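Local coordinates for novel protein similar to vertebrate potassium voltage-gated channel, subfamily H (Eag-related) family (Danio rerio, PDB 3UKN) that probably serves as the pore-forming alpha subunit of a voltage-gated potassium channel, of which this piece is the C-linker and cyclic nucleotide-binding homology domain, at residues Gln43-Ile52 / Glu107-Ala118. Numbering follows the deposited sequence.
Sequences QTTWSVNNGI and EFLIRQGDALQA
With CG trans to the main-chain nitrogen (chi1 176°), N49 sends its amide straight into the backbone of A115-Q117, where both ends of the group are used. ND2 donates nearly straight (171°) to A115 O at 2.8 Å, which lies in the N49 amide plane, although ND2 stands above the A115 carbonyl plane. OD1 takes Q117 N at 2.7 Å on a lone pair; Y120 OH also reaches OD1, so the buried amide is fixed in rotation. N49 CB packs against I110 CG1 (3.5 Å). Two backbone bonds run alongside, from N49 N to L109 O at 2.7 Å and from V48 N to F108 O. At the other end R111 lays its guanidinium over the F108 ring, NH1 above the ring centre, and gives weak bonds from NE and NH2 to W46 O, the latter at 2.9 Å. The W46 indole donates from NE1 to E107 OE2 at 2.9 Å, meeting the carboxylate from above its plane; E107 OE1 is held by A104 N. V48 CB packs on L109 CD1 (3.6 Å). The chain leaving C-linker helix 32-45 is thus fastened to the beta-roll of the cyclic nucleotide-binding homology domain, at the bulged edge strand 108-110.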
loop_
_atom_site.group_PDB
_atom_site.type_symbol
_atom_site.label_atom_id
_atom_site.label_comp_id
_atom_site.label_asym_id
_atom_site.label_seq_id
_atom_site.Cartn_x
_atom_site.Cartn_y
_atom_site.Cartn_z
ATOM N N GLN B 43 -3.608 3.626 -18.972
ATOM C CA GLN B 43 -4.673 2.706 -19.363
ATOM C C GLN B 43 -4.154 1.570 -20.249
ATOM O O GLN B 43 -4.797 0.529 -20.385
ATOM C CB GLN B 43 -5.856 3.453 -20.001
ATOM C CG GLN B 43 -5.528 4.258 -21.240
ATOM C CD GLN B 43 -6.603 5.300 -21.552
ATOM O OE1 GLN B 43 -6.962 6.108 -20.690
ATOM N NE2 GLN B 43 -7.121 5.283 -22.782
ATOM N N THR B 44 -2.972 1.768 -20.819
ATOM C CA THR B 44 -2.291 0.728 -21.599
ATOM C C THR B 44 -1.559 -0.283 -20.710
ATOM O O THR B 44 -1.366 -1.433 -21.096
ATOM C CB THR B 44 -1.278 1.361 -22.596
ATOM O OG1 THR B 44 -1.943 1.672 -23.826
ATOM C CG2 THR B 44 -0.098 0.424 -22.878
ATOM N N THR B 45 -1.153 0.151 -19.520
ATOM C CA THR B 45 -0.351 -0.703 -18.644
ATOM C C THR B 45 -1.073 -1.153 -17.374
ATOM O O THR B 45 -0.517 -1.899 -16.581
ATOM C CB THR B 45 0.973 -0.018 -18.249
ATOM O OG1 THR B 45 0.689 1.166 -17.493
ATOM C CG2 THR B 45 1.785 0.365 -19.490
ATOM N N TRP B 46 -2.315 -0.722 -17.193
ATOM C CA TRP B 46 -3.055 -1.013 -15.965
ATOM C C TRP B 46 -3.497 -2.467 -15.768
ATOM O O TRP B 46 -3.894 -3.145 -16.714
ATOM C CB TRP B 46 -4.292 -0.120 -15.880
ATOM C CG TRP B 46 -5.246 -0.518 -14.793
ATOM C CD1 TRP B 46 -6.384 -1.269 -14.930
ATOM C CD2 TRP B 46 -5.147 -0.187 -13.400
ATOM N NE1 TRP B 46 -6.996 -1.425 -13.705
ATOM C CE2 TRP B 46 -6.253 -0.770 -12.750
ATOM C CE3 TRP B 46 -4.229 0.548 -12.637
ATOM C CZ2 TRP B 46 -6.471 -0.639 -11.375
ATOM C CZ3 TRP B 46 -4.442 0.675 -11.271
ATOM C CH2 TRP B 46 -5.557 0.084 -10.654
ATOM N N SER B 47 -3.441 -2.924 -14.518
ATOM C CA SER B 47 -4.156 -4.129 -14.083
ATOM C C SER B 47 -4.570 -3.956 -12.620
ATOM O O SER B 47 -3.895 -3.276 -11.847
ATOM C CB SER B 47 -3.302 -5.388 -14.244
ATOM O OG SER B 47 -2.254 -5.406 -13.292
ATOM N N VAL B 48 -5.680 -4.561 -12.224
ATOM C CA VAL B 48 -6.033 -4.510 -10.817
ATOM C C VAL B 48 -4.956 -5.163 -9.979
ATOM O O VAL B 48 -4.610 -4.656 -8.918
ATOM C CB VAL B 48 -7.366 -5.175 -10.518
ATOM C CG1 VAL B 48 -7.526 -5.368 -9.004
ATOM C CG2 VAL B 48 -8.480 -4.328 -11.087
ATOM N N ASN B 49 -4.427 -6.284 -10.455
ATOM C CA ASN B 49 -3.430 -7.040 -9.702
ATOM C C ASN B 49 -2.267 -6.159 -9.275
ATOM O O ASN B 49 -1.811 -6.252 -8.145
ATOM C CB ASN B 49 -2.928 -8.253 -10.496
ATOM C CG ASN B 49 -1.813 -8.999 -9.777
ATOM O OD1 ASN B 49 -2.032 -9.622 -8.744
ATOM N ND2 ASN B 49 -0.611 -8.937 -10.325
ATOM N N ASN B 50 -1.801 -5.288 -10.168
ATOM C CA ASN B 50 -0.690 -4.408 -9.838
ATOM C C ASN B 50 -1.086 -3.142 -9.082
ATOM O O ASN B 50 -0.217 -2.415 -8.585
ATOM C CB ASN B 50 0.123 -4.054 -11.094
ATOM C CG ASN B 50 1.015 -5.197 -11.547
ATOM O OD1 ASN B 50 0.944 -6.302 -11.008
ATOM N ND2 ASN B 50 1.856 -4.939 -12.538
ATOM N N GLY B 51 -2.382 -2.861 -8.991
ATOM C CA GLY B 51 -2.824 -1.659 -8.312
ATOM C C GLY B 51 -3.644 -1.875 -7.048
ATOM O O GLY B 51 -4.380 -0.970 -6.610
ATOM N N ILE B 52 -3.523 -3.056 -6.442
ATOM C CA ILE B 52 -4.355 -3.384 -5.283
ATOM C C ILE B 52 -4.127 -2.473 -4.073
ATOM O O ILE B 52 -3.044 -1.913 -3.875
ATOM C CB ILE B 52 -4.213 -4.865 -4.842
ATOM C CG1 ILE B 52 -2.922 -5.086 -4.059
ATOM C CG2 ILE B 52 -4.306 -5.803 -6.034
ATOM C CD1 ILE B 52 -2.726 -6.532 -3.617
ATOM N N GLU B 107 -11.063 -4.477 -18.870
ATOM C CA GLU B 107 -10.048 -4.071 -17.894
ATOM C C GLU B 107 -9.293 -5.314 -17.409
ATOM O O GLU B 107 -9.915 -6.324 -17.074
ATOM C CB GLU B 107 -10.681 -3.296 -16.720
ATOM C CG GLU B 107 -9.748 -3.062 -15.521
ATOM C CD GLU B 107 -10.405 -2.262 -14.374
ATOM O OE1 GLU B 107 -11.559 -1.796 -14.544
ATOM O OE2 GLU B 107 -9.764 -2.105 -13.300
ATOM N N PHE B 108 -7.962 -5.249 -17.388
ATOM C CA PHE B 108 -7.149 -6.400 -16.968
ATOM C C PHE B 108 -7.152 -6.567 -15.451
ATOM O O PHE B 108 -6.740 -5.657 -14.722
ATOM C CB PHE B 108 -5.693 -6.260 -17.448
ATOM C CG PHE B 108 -5.496 -6.570 -18.902
ATOM C CD1 PHE B 108 -5.034 -7.822 -19.304
ATOM C CD2 PHE B 108 -5.765 -5.609 -19.871
ATOM C CE1 PHE B 108 -4.854 -8.113 -20.645
ATOM C CE2 PHE B 108 -5.590 -5.897 -21.227
ATOM C CZ PHE B 108 -5.129 -7.153 -21.611
ATOM N N LEU B 109 -7.601 -7.721 -14.969
ATOM C CA LEU B 109 -7.468 -8.040 -13.549
ATOM C C LEU B 109 -6.025 -8.429 -13.299
ATOM O O LEU B 109 -5.409 -7.986 -12.331
ATOM C CB LEU B 109 -8.403 -9.183 -13.168
ATOM C CG LEU B 109 -8.245 -9.710 -11.746
ATOM C CD1 LEU B 109 -8.483 -8.564 -10.795
ATOM C CD2 LEU B 109 -9.230 -10.833 -11.489
ATOM N N ILE B 110 -5.484 -9.225 -14.223
ATOM C CA ILE B 110 -4.127 -9.764 -14.146
ATOM C C ILE B 110 -3.497 -9.793 -15.538
ATOM O O ILE B 110 -4.154 -10.154 -16.508
ATOM C CB ILE B 110 -4.169 -11.195 -13.593
ATOM C CG1 ILE B 110 -4.237 -11.149 -12.070
ATOM C CG2 ILE B 110 -2.966 -12.003 -14.066
ATOM C CD1 ILE B 110 -5.046 -12.250 -11.465
ATOM N N ARG B 111 -2.232 -9.398 -15.642
ATOM C CA ARG B 111 -1.525 -9.474 -16.920
ATOM C C ARG B 111 -0.538 -10.622 -16.868
ATOM O O ARG B 111 0.209 -10.773 -15.896
ATOM C CB ARG B 111 -0.783 -8.176 -17.230
ATOM C CG ARG B 111 -1.666 -7.025 -17.682
ATOM C CD ARG B 111 -0.831 -5.809 -18.127
ATOM N NE ARG B 111 -1.672 -4.631 -18.343
ATOM C CZ ARG B 111 -2.384 -4.402 -19.446
ATOM N NH1 ARG B 111 -2.357 -5.256 -20.463
ATOM N NH2 ARG B 111 -3.127 -3.312 -19.538
ATOM N N GLN B 112 -0.548 -11.438 -17.915
ATOM C CA GLN B 112 0.317 -12.606 -17.976
ATOM C C GLN B 112 1.769 -12.209 -17.696
ATOM O O GLN B 112 2.261 -11.201 -18.213
ATOM C CB GLN B 112 0.196 -13.283 -19.337
ATOM C CG GLN B 112 1.134 -14.458 -19.503
ATOM C CD GLN B 112 0.901 -15.205 -20.788
ATOM O OE1 GLN B 112 -0.121 -15.022 -21.445
ATOM N NE2 GLN B 112 1.853 -16.051 -21.160
ATOM N N GLY B 113 2.437 -12.989 -16.853
ATOM C CA GLY B 113 3.820 -12.724 -16.505
ATOM C C GLY B 113 4.005 -11.829 -15.290
ATOM O O GLY B 113 5.098 -11.773 -14.721
ATOM N N ASP B 114 2.957 -11.113 -14.894
ATOM C CA ASP B 114 3.033 -10.332 -13.664
ATOM C C ASP B 114 3.173 -11.256 -12.452
ATOM O O ASP B 114 2.874 -12.456 -12.531
ATOM C CB ASP B 114 1.821 -9.394 -13.509
ATOM C CG ASP B 114 1.942 -8.128 -14.364
ATOM O OD1 ASP B 114 3.060 -7.841 -14.848
ATOM O OD2 ASP B 114 0.929 -7.412 -14.545
ATOM N N ALA B 115 3.657 -10.707 -11.340
ATOM C CA ALA B 115 3.647 -11.442 -10.093
ATOM C C ALA B 115 2.257 -11.329 -9.461
ATOM O O ALA B 115 1.707 -10.232 -9.354
ATOM C CB ALA B 115 4.702 -10.916 -9.156
ATOM N N LEU B 116 1.693 -12.465 -9.062
ATOM C CA LEU B 116 0.393 -12.482 -8.412
ATOM C C LEU B 116 0.470 -11.737 -7.078
ATOM O O LEU B 116 1.339 -12.020 -6.254
ATOM C CB LEU B 116 -0.072 -13.924 -8.205
ATOM C CG LEU B 116 -1.510 -14.102 -7.701
ATOM C CD1 LEU B 116 -2.550 -13.588 -8.719
ATOM C CD2 LEU B 116 -1.765 -15.557 -7.326
ATOM N N GLN B 117 -0.431 -10.786 -6.862
ATOM C CA GLN B 117 -0.392 -9.998 -5.633
ATOM C C GLN B 117 -1.494 -10.406 -4.659
ATOM O O GLN B 117 -1.478 -10.035 -3.494
ATOM C CB GLN B 117 -0.542 -8.510 -5.960
ATOM C CG GLN B 117 0.538 -7.936 -6.869
ATOM C CD GLN B 117 1.853 -7.761 -6.155
ATOM O OE1 GLN B 117 1.891 -7.603 -4.931
ATOM N NE2 GLN B 117 2.952 -7.814 -6.907
ATOM N N ALA B 118 -2.460 -11.169 -5.146
ATOM C CA ALA B 118 -3.639 -11.496 -4.354
ATOM C C ALA B 118 -4.356 -12.705 -4.932
ATOM O O ALA B 118 -4.100 -13.103 -6.069
ATOM C CB ALA B 118 -4.601 -10.300 -4.345
HETATM O O HOH W 1 -0.226 -4.530 -15.027
HETATM O O HOH W 2 -6.227 -2.746 -18.169
HETATM O O HOH W 3 2.845 -7.467 -10.066
#